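Local coordinates for protein sialidase B (Streptococcus pneumoniae TIGR4, PDB 4XE9) that catalyses the release of terminal sialic acid from alpha-2,3-, alpha-2,6- and alpha-2,8-linked oligosaccharides, glycoproteins and glycolipids, at residues 440-445 / 488-493; 294-299 / 457-462; 585-590 / 601-606. The protein carries 1 engineered substitution. All blocks are in the same frame, centred on the assembly; numbering follows the deposited sequence.

Contact 1: 440-445 / 488-493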
# COMPACT_ATOMS: atom_id res chain seq x y z
N PRO A 440 15.69 -20.09 9.07
CA PRO A 440 16.63 -20.94 8.34
C PRO A 440 16.14 -21.24 6.92
O PRO A 440 14.98 -20.97 6.61
CB PRO A 440 16.65 -22.23 9.17
CG PRO A 440 15.30 -22.28 9.79
CD PRO A 440 14.98 -20.84 10.12
N PRO A 441 17.02 -21.80 6.07
CA PRO A 441 16.53 -22.22 4.75
C PRO A 441 15.66 -23.46 4.92
O PRO A 441 15.89 -24.22 5.87
CB PRO A 441 17.81 -22.60 4.00
CG PRO A 441 18.96 -22.19 4.87
CD PRO A 441 18.44 -22.12 6.26
N PHE A 442 14.70 -23.66 4.03
CA PHE A 442 13.81 -24.81 4.13
C PHE A 442 13.90 -25.72 2.92
O PHE A 442 13.48 -26.87 2.97
CB PHE A 442 12.36 -24.36 4.32
CG PHE A 442 12.11 -23.71 5.64
CD1 PHE A 442 12.01 -24.47 6.80
CD2 PHE A 442 11.99 -22.33 5.73
CE1 PHE A 442 11.80 -23.87 8.02
CE2 PHE A 442 11.77 -21.72 6.95
CZ PHE A 442 11.67 -22.48 8.10
N LEU A 443 14.44 -25.19 1.83
CA LEU A 443 14.51 -25.93 0.57
C LEU A 443 15.95 -26.16 0.12
O LEU A 443 16.23 -26.28 -1.07
CB LEU A 443 13.73 -25.19 -0.52
CG LEU A 443 12.29 -24.85 -0.14
CD1 LEU A 443 11.55 -24.23 -1.30
CD2 LEU A 443 11.57 -26.09 0.35
N GLY A 444 16.86 -26.21 1.08
CA GLY A 444 18.24 -26.54 0.77
C GLY A 444 19.20 -25.37 0.69
O GLY A 444 18.81 -24.20 0.63
N GLU A 445 20.48 -25.71 0.67
CA GLU A 445 21.58 -24.76 0.71
C GLU A 445 21.60 -23.86 -0.53
O GLU A 445 22.00 -22.70 -0.45
CB GLU A 445 22.88 -25.55 0.79
CG GLU A 445 24.09 -24.80 1.30
CD GLU A 445 25.27 -25.72 1.51
OE1 GLU A 445 26.00 -25.54 2.50
OE2 GLU A 445 25.47 -26.64 0.68
N TRP A 488 10.76 -24.11 13.20
CA TRP A 488 9.84 -24.20 12.08
C TRP A 488 10.16 -25.40 11.21
O TRP A 488 11.32 -25.81 11.10
CB TRP A 488 9.93 -22.93 11.22
CG TRP A 488 9.56 -21.71 11.99
CD1 TRP A 488 10.39 -20.94 12.75
CD2 TRP A 488 8.26 -21.11 12.08
NE1 TRP A 488 9.68 -19.90 13.31
CE2 TRP A 488 8.37 -19.99 12.92
CE3 TRP A 488 7.01 -21.43 11.54
CZ2 TRP A 488 7.28 -19.17 13.22
CZ3 TRP A 488 5.93 -20.62 11.85
CH2 TRP A 488 6.07 -19.50 12.68
N LYS A 489 9.12 -25.96 10.59
CA LYS A 489 9.30 -26.96 9.54
C LYS A 489 8.49 -26.54 8.33
O LYS A 489 7.60 -25.69 8.42
CB LYS A 489 8.85 -28.35 10.02
CG LYS A 489 7.34 -28.51 10.17
CD LYS A 489 6.97 -29.95 10.51
CE LYS A 489 5.46 -30.13 10.58
NZ LYS A 489 5.09 -31.55 10.84
N LYS A 490 8.79 -27.12 7.17
CA LYS A 490 7.99 -26.79 6.01
C LYS A 490 7.04 -27.91 5.65
O LYS A 490 7.29 -29.08 5.96
CB LYS A 490 8.88 -26.42 4.82
CG LYS A 490 9.83 -27.51 4.36
CD LYS A 490 9.23 -28.30 3.21
CE LYS A 490 10.28 -29.10 2.47
NZ LYS A 490 9.64 -29.84 1.36
N SER A 491 5.93 -27.54 5.04
CA SER A 491 5.05 -28.49 4.38
C SER A 491 4.86 -27.97 2.97
O SER A 491 4.26 -26.91 2.77
CB SER A 491 3.72 -28.60 5.11
OG SER A 491 2.81 -29.41 4.39
N SER A 492 5.39 -28.69 1.98
CA SER A 492 5.32 -28.27 0.59
C SER A 492 4.04 -28.74 -0.10
O SER A 492 3.61 -29.89 0.08
CB SER A 492 6.53 -28.77 -0.21
OG SER A 492 7.74 -28.24 0.30
N ALA A 493 3.45 -27.85 -0.89
CA ALA A 493 2.24 -28.17 -1.65
C ALA A 493 2.41 -27.72 -3.10
O ALA A 493 2.38 -26.52 -3.40
CB ALA A 493 1.02 -27.50 -1.01
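The ring of F442 sets its outer rim against W488, the tryptophan of the third Asp-box (BNR) repeat of the sialidase beta-propeller. Here a surface loop running from one blade to the next passes beside strand 489-494, the outermost strand of its blade. F442 buries more surface than any other residue here. Its CZ reaches CB of W488 at 3.6 Å, with that carbon lying near the plane of the phenyl ring. The neighbouring CE1 stands 3.7 Å from W488 O, which also lies in the ring plane, so the phenyl edge is turned toward the carbonyl oxygen. With CG anti to its own carbonyl carbon (chi1 -67°), F442 directs its ring toward the start of the strand. The indole leads away from 440-445, with L439 and S481 beside the W488 side chain, so that of the side chain it is CB that meets the phenyl ring.

K490, two residues on and already in the strand, slides its aliphatic part past F442 in the opposite direction, CG of K490 lying 4.0 Å from CB of F442. Its CG is wedged between backbone N and carbonyl carbon, and a strong bend at chi2 (96°) turns the chain along the strand toward S492. CE thereby arrives 3.9 Å from CD2 of L443, whose side chain meets the lysine at about a right angle. Strand 475-481 adds L479 beside F442 and T477 beside K490. K489 points the other way and forms a salt bridge with E535 of the fourth repeat. S492 lies on the same side of the strand as K490; its OG also hydrogen-bonds to E475. The bent lysine ends in a hydrogen bond from K490 NZ to S492 OG, 2.7 Å long.

Contact 2: 294-299 / 457-462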
# COMPACT_ATOMS: atom_id res chain seq x y z
N GLU A 294 -0.97 -14.42 16.06
CA GLU A 294 -0.87 -14.39 17.52
C GLU A 294 -0.79 -15.81 18.06
O GLU A 294 -1.54 -16.69 17.63
CB GLU A 294 -2.05 -13.64 18.16
CG GLU A 294 -1.89 -13.53 19.68
CD GLU A 294 -2.95 -12.68 20.34
OE1 GLU A 294 -4.14 -13.01 20.21
OE2 GLU A 294 -2.58 -11.67 20.99
N ASP A 295 0.12 -16.04 19.00
CA ASP A 295 0.31 -17.37 19.59
C ASP A 295 -0.43 -17.47 20.93
O ASP A 295 -0.12 -16.72 21.86
CB ASP A 295 1.80 -17.66 19.78
CG ASP A 295 2.06 -18.97 20.49
OD1 ASP A 295 1.55 -20.00 20.02
OD2 ASP A 295 2.77 -18.98 21.52
N LYS A 296 -1.39 -18.39 21.03
CA LYS A 296 -2.20 -18.52 22.25
C LYS A 296 -1.38 -18.93 23.46
O LYS A 296 -1.57 -18.41 24.57
CB LYS A 296 -3.31 -19.56 22.07
CG LYS A 296 -4.50 -19.11 21.27
CD LYS A 296 -5.43 -20.30 21.00
CE LYS A 296 -6.59 -19.93 20.08
NZ LYS A 296 -6.16 -19.63 18.67
N LYS A 297 -0.48 -19.89 23.25
CA LYS A 297 0.29 -20.44 24.37
C LYS A 297 1.16 -19.40 25.05
O LYS A 297 1.07 -19.21 26.25
CB LYS A 297 1.16 -21.63 23.95
CG LYS A 297 2.18 -22.00 25.03
CD LYS A 297 2.49 -23.48 25.07
CE LYS A 297 3.58 -23.85 24.09
NZ LYS A 297 3.74 -25.33 24.00
N SER A 298 2.02 -18.73 24.28
CA SER A 298 2.92 -17.76 24.88
C SER A 298 2.25 -16.40 25.05
O SER A 298 2.67 -15.60 25.89
CB SER A 298 4.18 -17.60 24.03
OG SER A 298 3.89 -16.97 22.79
N GLY A 299 1.23 -16.14 24.23
CA GLY A 299 0.60 -14.83 24.21
C GLY A 299 1.33 -13.82 23.35
O GLY A 299 0.90 -12.67 23.22
N GLY A 457 -0.83 -14.86 9.28
CA GLY A 457 -0.52 -16.26 9.48
C GLY A 457 -1.78 -16.86 10.09
O GLY A 457 -2.76 -16.16 10.33
N LEU A 458 -1.74 -18.16 10.36
CA LEU A 458 -2.92 -18.85 10.87
C LEU A 458 -2.59 -19.54 12.19
O LEU A 458 -1.64 -20.32 12.27
CB LEU A 458 -3.41 -19.89 9.86
CG LEU A 458 -4.54 -20.80 10.38
CD1 LEU A 458 -5.84 -20.02 10.54
CD2 LEU A 458 -4.73 -22.01 9.47
N ALA A 459 -3.35 -19.21 13.22
CA ALA A 459 -3.27 -19.90 14.50
C ALA A 459 -4.44 -20.85 14.55
O ALA A 459 -5.60 -20.43 14.54
CB ALA A 459 -3.32 -18.92 15.66
N LEU A 460 -4.16 -22.15 14.58
CA LEU A 460 -5.21 -23.15 14.61
C LEU A 460 -5.95 -23.08 15.95
O LEU A 460 -5.32 -22.89 16.99
CB LEU A 460 -4.64 -24.54 14.36
CG LEU A 460 -4.33 -24.80 12.89
CD1 LEU A 460 -3.10 -24.08 12.43
CD2 LEU A 460 -4.14 -26.26 12.71
N LYS A 461 -7.26 -23.23 15.91
CA LYS A 461 -8.09 -23.01 17.09
C LYS A 461 -7.98 -24.10 18.15
O LYS A 461 -8.07 -23.82 19.35
CB LYS A 461 -9.55 -22.79 16.68
CG LYS A 461 -9.81 -21.41 16.10
CD LYS A 461 -11.29 -21.13 15.89
CE LYS A 461 -11.50 -19.76 15.27
NZ LYS A 461 -10.70 -19.64 14.01
N SER A 462 -7.77 -25.34 17.72
CA SER A 462 -7.76 -26.48 18.64
C SER A 462 -6.38 -26.89 19.13
O SER A 462 -6.24 -27.87 19.84
CB SER A 462 -8.42 -27.69 17.99
OG SER A 462 -9.82 -27.50 17.89
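K296 reaches from the turn between strands 286-294 and 301-308 to the end of strand 451-459 and the residues just after it. Its CB sets out toward that strand, and CG, anti to the carbonyl carbon (chi1 -77°), begins an extended run through CD to CE, none of whose atoms comes as close to 457-462 as NZ does. At chi4 (68°) the chain bends, and NZ comes to rest 3.8 Å from L460 O, too long for a hydrogen bond, and 4.2 Å from CB of A459. The same methyl packs against E294 O at 3.5 Å. The ammonium groups K296 NZ and K461 NZ stay 6.5 Å apart. The partner of K461 is the sulfonate ligand OPX, bound through a salt bridge. The turn is held by D295 in an Asx motif: OD2 takes S298 OG through its anti lone pair at 2.6 Å and S298 N from above the carboxylate plane at 2.9 Å. S484 OG of the third BNR repeat is a further partner of OD2. Just before this meeting the strands 286-294 and 451-459 run parallel, G457 bonding to I292, as expected where the innermost strands of two neighbouring blades meet in a beta-propeller.

Contact 3: 585-590 / 601-606. Engineered in segment 601-606: G605 (natural residue Asp).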
# COMPACT_ATOMS: atom_id res chain seq x y z
N GLN A 585 -14.04 -5.94 -4.16
CA GLN A 585 -15.19 -6.62 -3.58
C GLN A 585 -14.85 -7.39 -2.32
O GLN A 585 -13.74 -7.91 -2.17
CB GLN A 585 -15.80 -7.59 -4.60
CG GLN A 585 -16.47 -6.92 -5.78
CD GLN A 585 -17.18 -7.91 -6.67
OE1 GLN A 585 -17.11 -9.12 -6.44
NE2 GLN A 585 -17.85 -7.40 -7.69
N LEU A 586 -15.83 -7.47 -1.44
CA LEU A 586 -15.85 -8.50 -0.43
C LEU A 586 -16.85 -9.53 -0.92
O LEU A 586 -17.97 -9.17 -1.31
CB LEU A 586 -16.30 -7.96 0.93
CG LEU A 586 -15.47 -6.84 1.56
CD1 LEU A 586 -15.90 -6.63 3.02
CD2 LEU A 586 -13.99 -7.13 1.48
N VAL A 587 -16.46 -10.79 -0.92
CA VAL A 587 -17.33 -11.84 -1.44
C VAL A 587 -17.58 -12.80 -0.29
O VAL A 587 -16.64 -13.37 0.26
CB VAL A 587 -16.67 -12.58 -2.60
CG1 VAL A 587 -17.63 -13.60 -3.21
CG2 VAL A 587 -16.21 -11.57 -3.66
N VAL A 588 -18.85 -12.95 0.08
CA VAL A 588 -19.24 -13.78 1.21
C VAL A 588 -19.63 -15.17 0.70
O VAL A 588 -20.51 -15.30 -0.15
CB VAL A 588 -20.43 -13.16 1.96
CG1 VAL A 588 -20.83 -14.02 3.18
CG2 VAL A 588 -20.10 -11.73 2.38
N GLY A 589 -18.97 -16.19 1.24
CA GLY A 589 -19.24 -17.55 0.84
C GLY A 589 -19.80 -18.35 2.00
O GLY A 589 -19.34 -18.22 3.14
N LEU A 590 -20.81 -19.16 1.72
CA LEU A 590 -21.39 -20.01 2.76
C LEU A 590 -20.93 -21.45 2.55
O LEU A 590 -20.91 -21.96 1.42
CB LEU A 590 -22.92 -19.91 2.75
CG LEU A 590 -23.51 -18.50 2.90
CD1 LEU A 590 -25.02 -18.56 3.01
CD2 LEU A 590 -22.91 -17.76 4.09
N LYS A 601 -22.16 -16.38 -2.36
CA LYS A 601 -23.55 -15.94 -2.43
C LYS A 601 -23.74 -14.43 -2.55
O LYS A 601 -24.64 -13.97 -3.27
CB LYS A 601 -24.29 -16.42 -1.18
CG LYS A 601 -25.80 -16.24 -1.26
CD LYS A 601 -26.47 -16.85 -0.04
CE LYS A 601 -27.98 -16.83 -0.16
NZ LYS A 601 -28.64 -17.38 1.05
N TYR A 602 -22.91 -13.66 -1.85
CA TYR A 602 -23.01 -12.20 -1.86
C TYR A 602 -21.70 -11.58 -2.33
O TYR A 602 -20.63 -11.98 -1.88
CB TYR A 602 -23.32 -11.68 -0.46
CG TYR A 602 -24.57 -12.26 0.17
CD1 TYR A 602 -25.83 -11.75 -0.14
CD2 TYR A 602 -24.48 -13.31 1.08
CE1 TYR A 602 -26.97 -12.28 0.43
CE2 TYR A 602 -25.62 -13.84 1.66
CZ TYR A 602 -26.86 -13.32 1.33
OH TYR A 602 -27.99 -13.84 1.90
N HIS A 603 -21.79 -10.61 -3.25
CA HIS A 603 -20.64 -9.82 -3.68
C HIS A 603 -20.90 -8.36 -3.31
O HIS A 603 -21.82 -7.74 -3.83
CB HIS A 603 -20.44 -9.89 -5.20
CG HIS A 603 -20.10 -11.26 -5.71
ND1 HIS A 603 -18.91 -11.54 -6.36
CD2 HIS A 603 -20.79 -12.43 -5.68
CE1 HIS A 603 -18.89 -12.81 -6.69
NE2 HIS A 603 -20.02 -13.38 -6.29
N TYR A 604 -20.09 -7.81 -2.41
CA TYR A 604 -20.26 -6.41 -2.01
C TYR A 604 -19.24 -5.52 -2.70
O TYR A 604 -18.03 -5.70 -2.55
CB TYR A 604 -20.12 -6.28 -0.50
CG TYR A 604 -19.99 -4.84 -0.05
CD1 TYR A 604 -21.11 -4.03 0.07
CD2 TYR A 604 -18.75 -4.30 0.24
CE1 TYR A 604 -20.99 -2.71 0.46
CE2 TYR A 604 -18.62 -2.99 0.64
CZ TYR A 604 -19.75 -2.20 0.74
OH TYR A 604 -19.62 -0.89 1.13
N GLY A 605 -19.73 -4.53 -3.45
CA GLY A 605 -18.85 -3.59 -4.11
C GLY A 605 -18.30 -2.55 -3.15
O GLY A 605 -19.05 -1.75 -2.60
N ILE A 606 -16.98 -2.55 -2.96
CA ILE A 606 -16.34 -1.61 -2.03
C ILE A 606 -16.47 -0.16 -2.52
O ILE A 606 -16.67 0.77 -1.74
CB ILE A 606 -14.86 -2.00 -1.79
CG1 ILE A 606 -14.82 -3.36 -1.08
CG2 ILE A 606 -14.10 -0.91 -1.01
CD1 ILE A 606 -13.78 -3.49 0.01
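Q585 meets H603 through its side-chain amide, and together with L586 and Y602 it buries more surface than the other residues here. The amide accepts from the imidazole, ND1 of H603 to OE1 of Q585 at 3.0 Å. OE1 lies in the imidazole plane, but the amide plane stands 82° from it and the donor is tilted 27° from the carbonyl plane; N576 is a second donor to OE1. One face of the H603 ring takes a CH-pi contact, with V587 CG1 over its centre, 3.9 Å from the centroid. Across from Q585 the non-hydrogen-bonded partner is G605, an engineered residue. The strands form an antiparallel beta hairpin at the edge of a four-stranded propeller blade, and L586 exchanges two backbone bonds with Y604, Y604 N to L586 O being the shorter at 2.7 Å. L586 points to the face opposite Q585, and its CD2 meets I606 CD1 at 3.9 Å; L652 and L657 also pack against the leucine. Y602 shares this face: its CB lies 4.0 Å from CB of V588, which sits at the ring edge. V588 O faces both K601 N, at 3.0 Å, and Y602 N, weakly, a classic beta bulge. Y602 OH and K601 NZ both reach D565.

Following the chain from the N terminus, 294-299 comes first and waits until 457-462 to close contact 2, a loop of 157 residues that includes the sheet built from strands 324-327 to 413-414. Segment 440-445 lies inside that loop while its partner 488-493 lies beyond it, closing a loop of 42 residues, so contacts 1 and 2 cross. Both reach the same mixed sheet: contact 2 joins the turn leaving the inner strand of one blade to the end of the inner strand of the next, and contact 1 ties the loop between the blades to the outermost strand of the second. Contact 3 follows in series, closing just 10 residues as a hairpin in another blade.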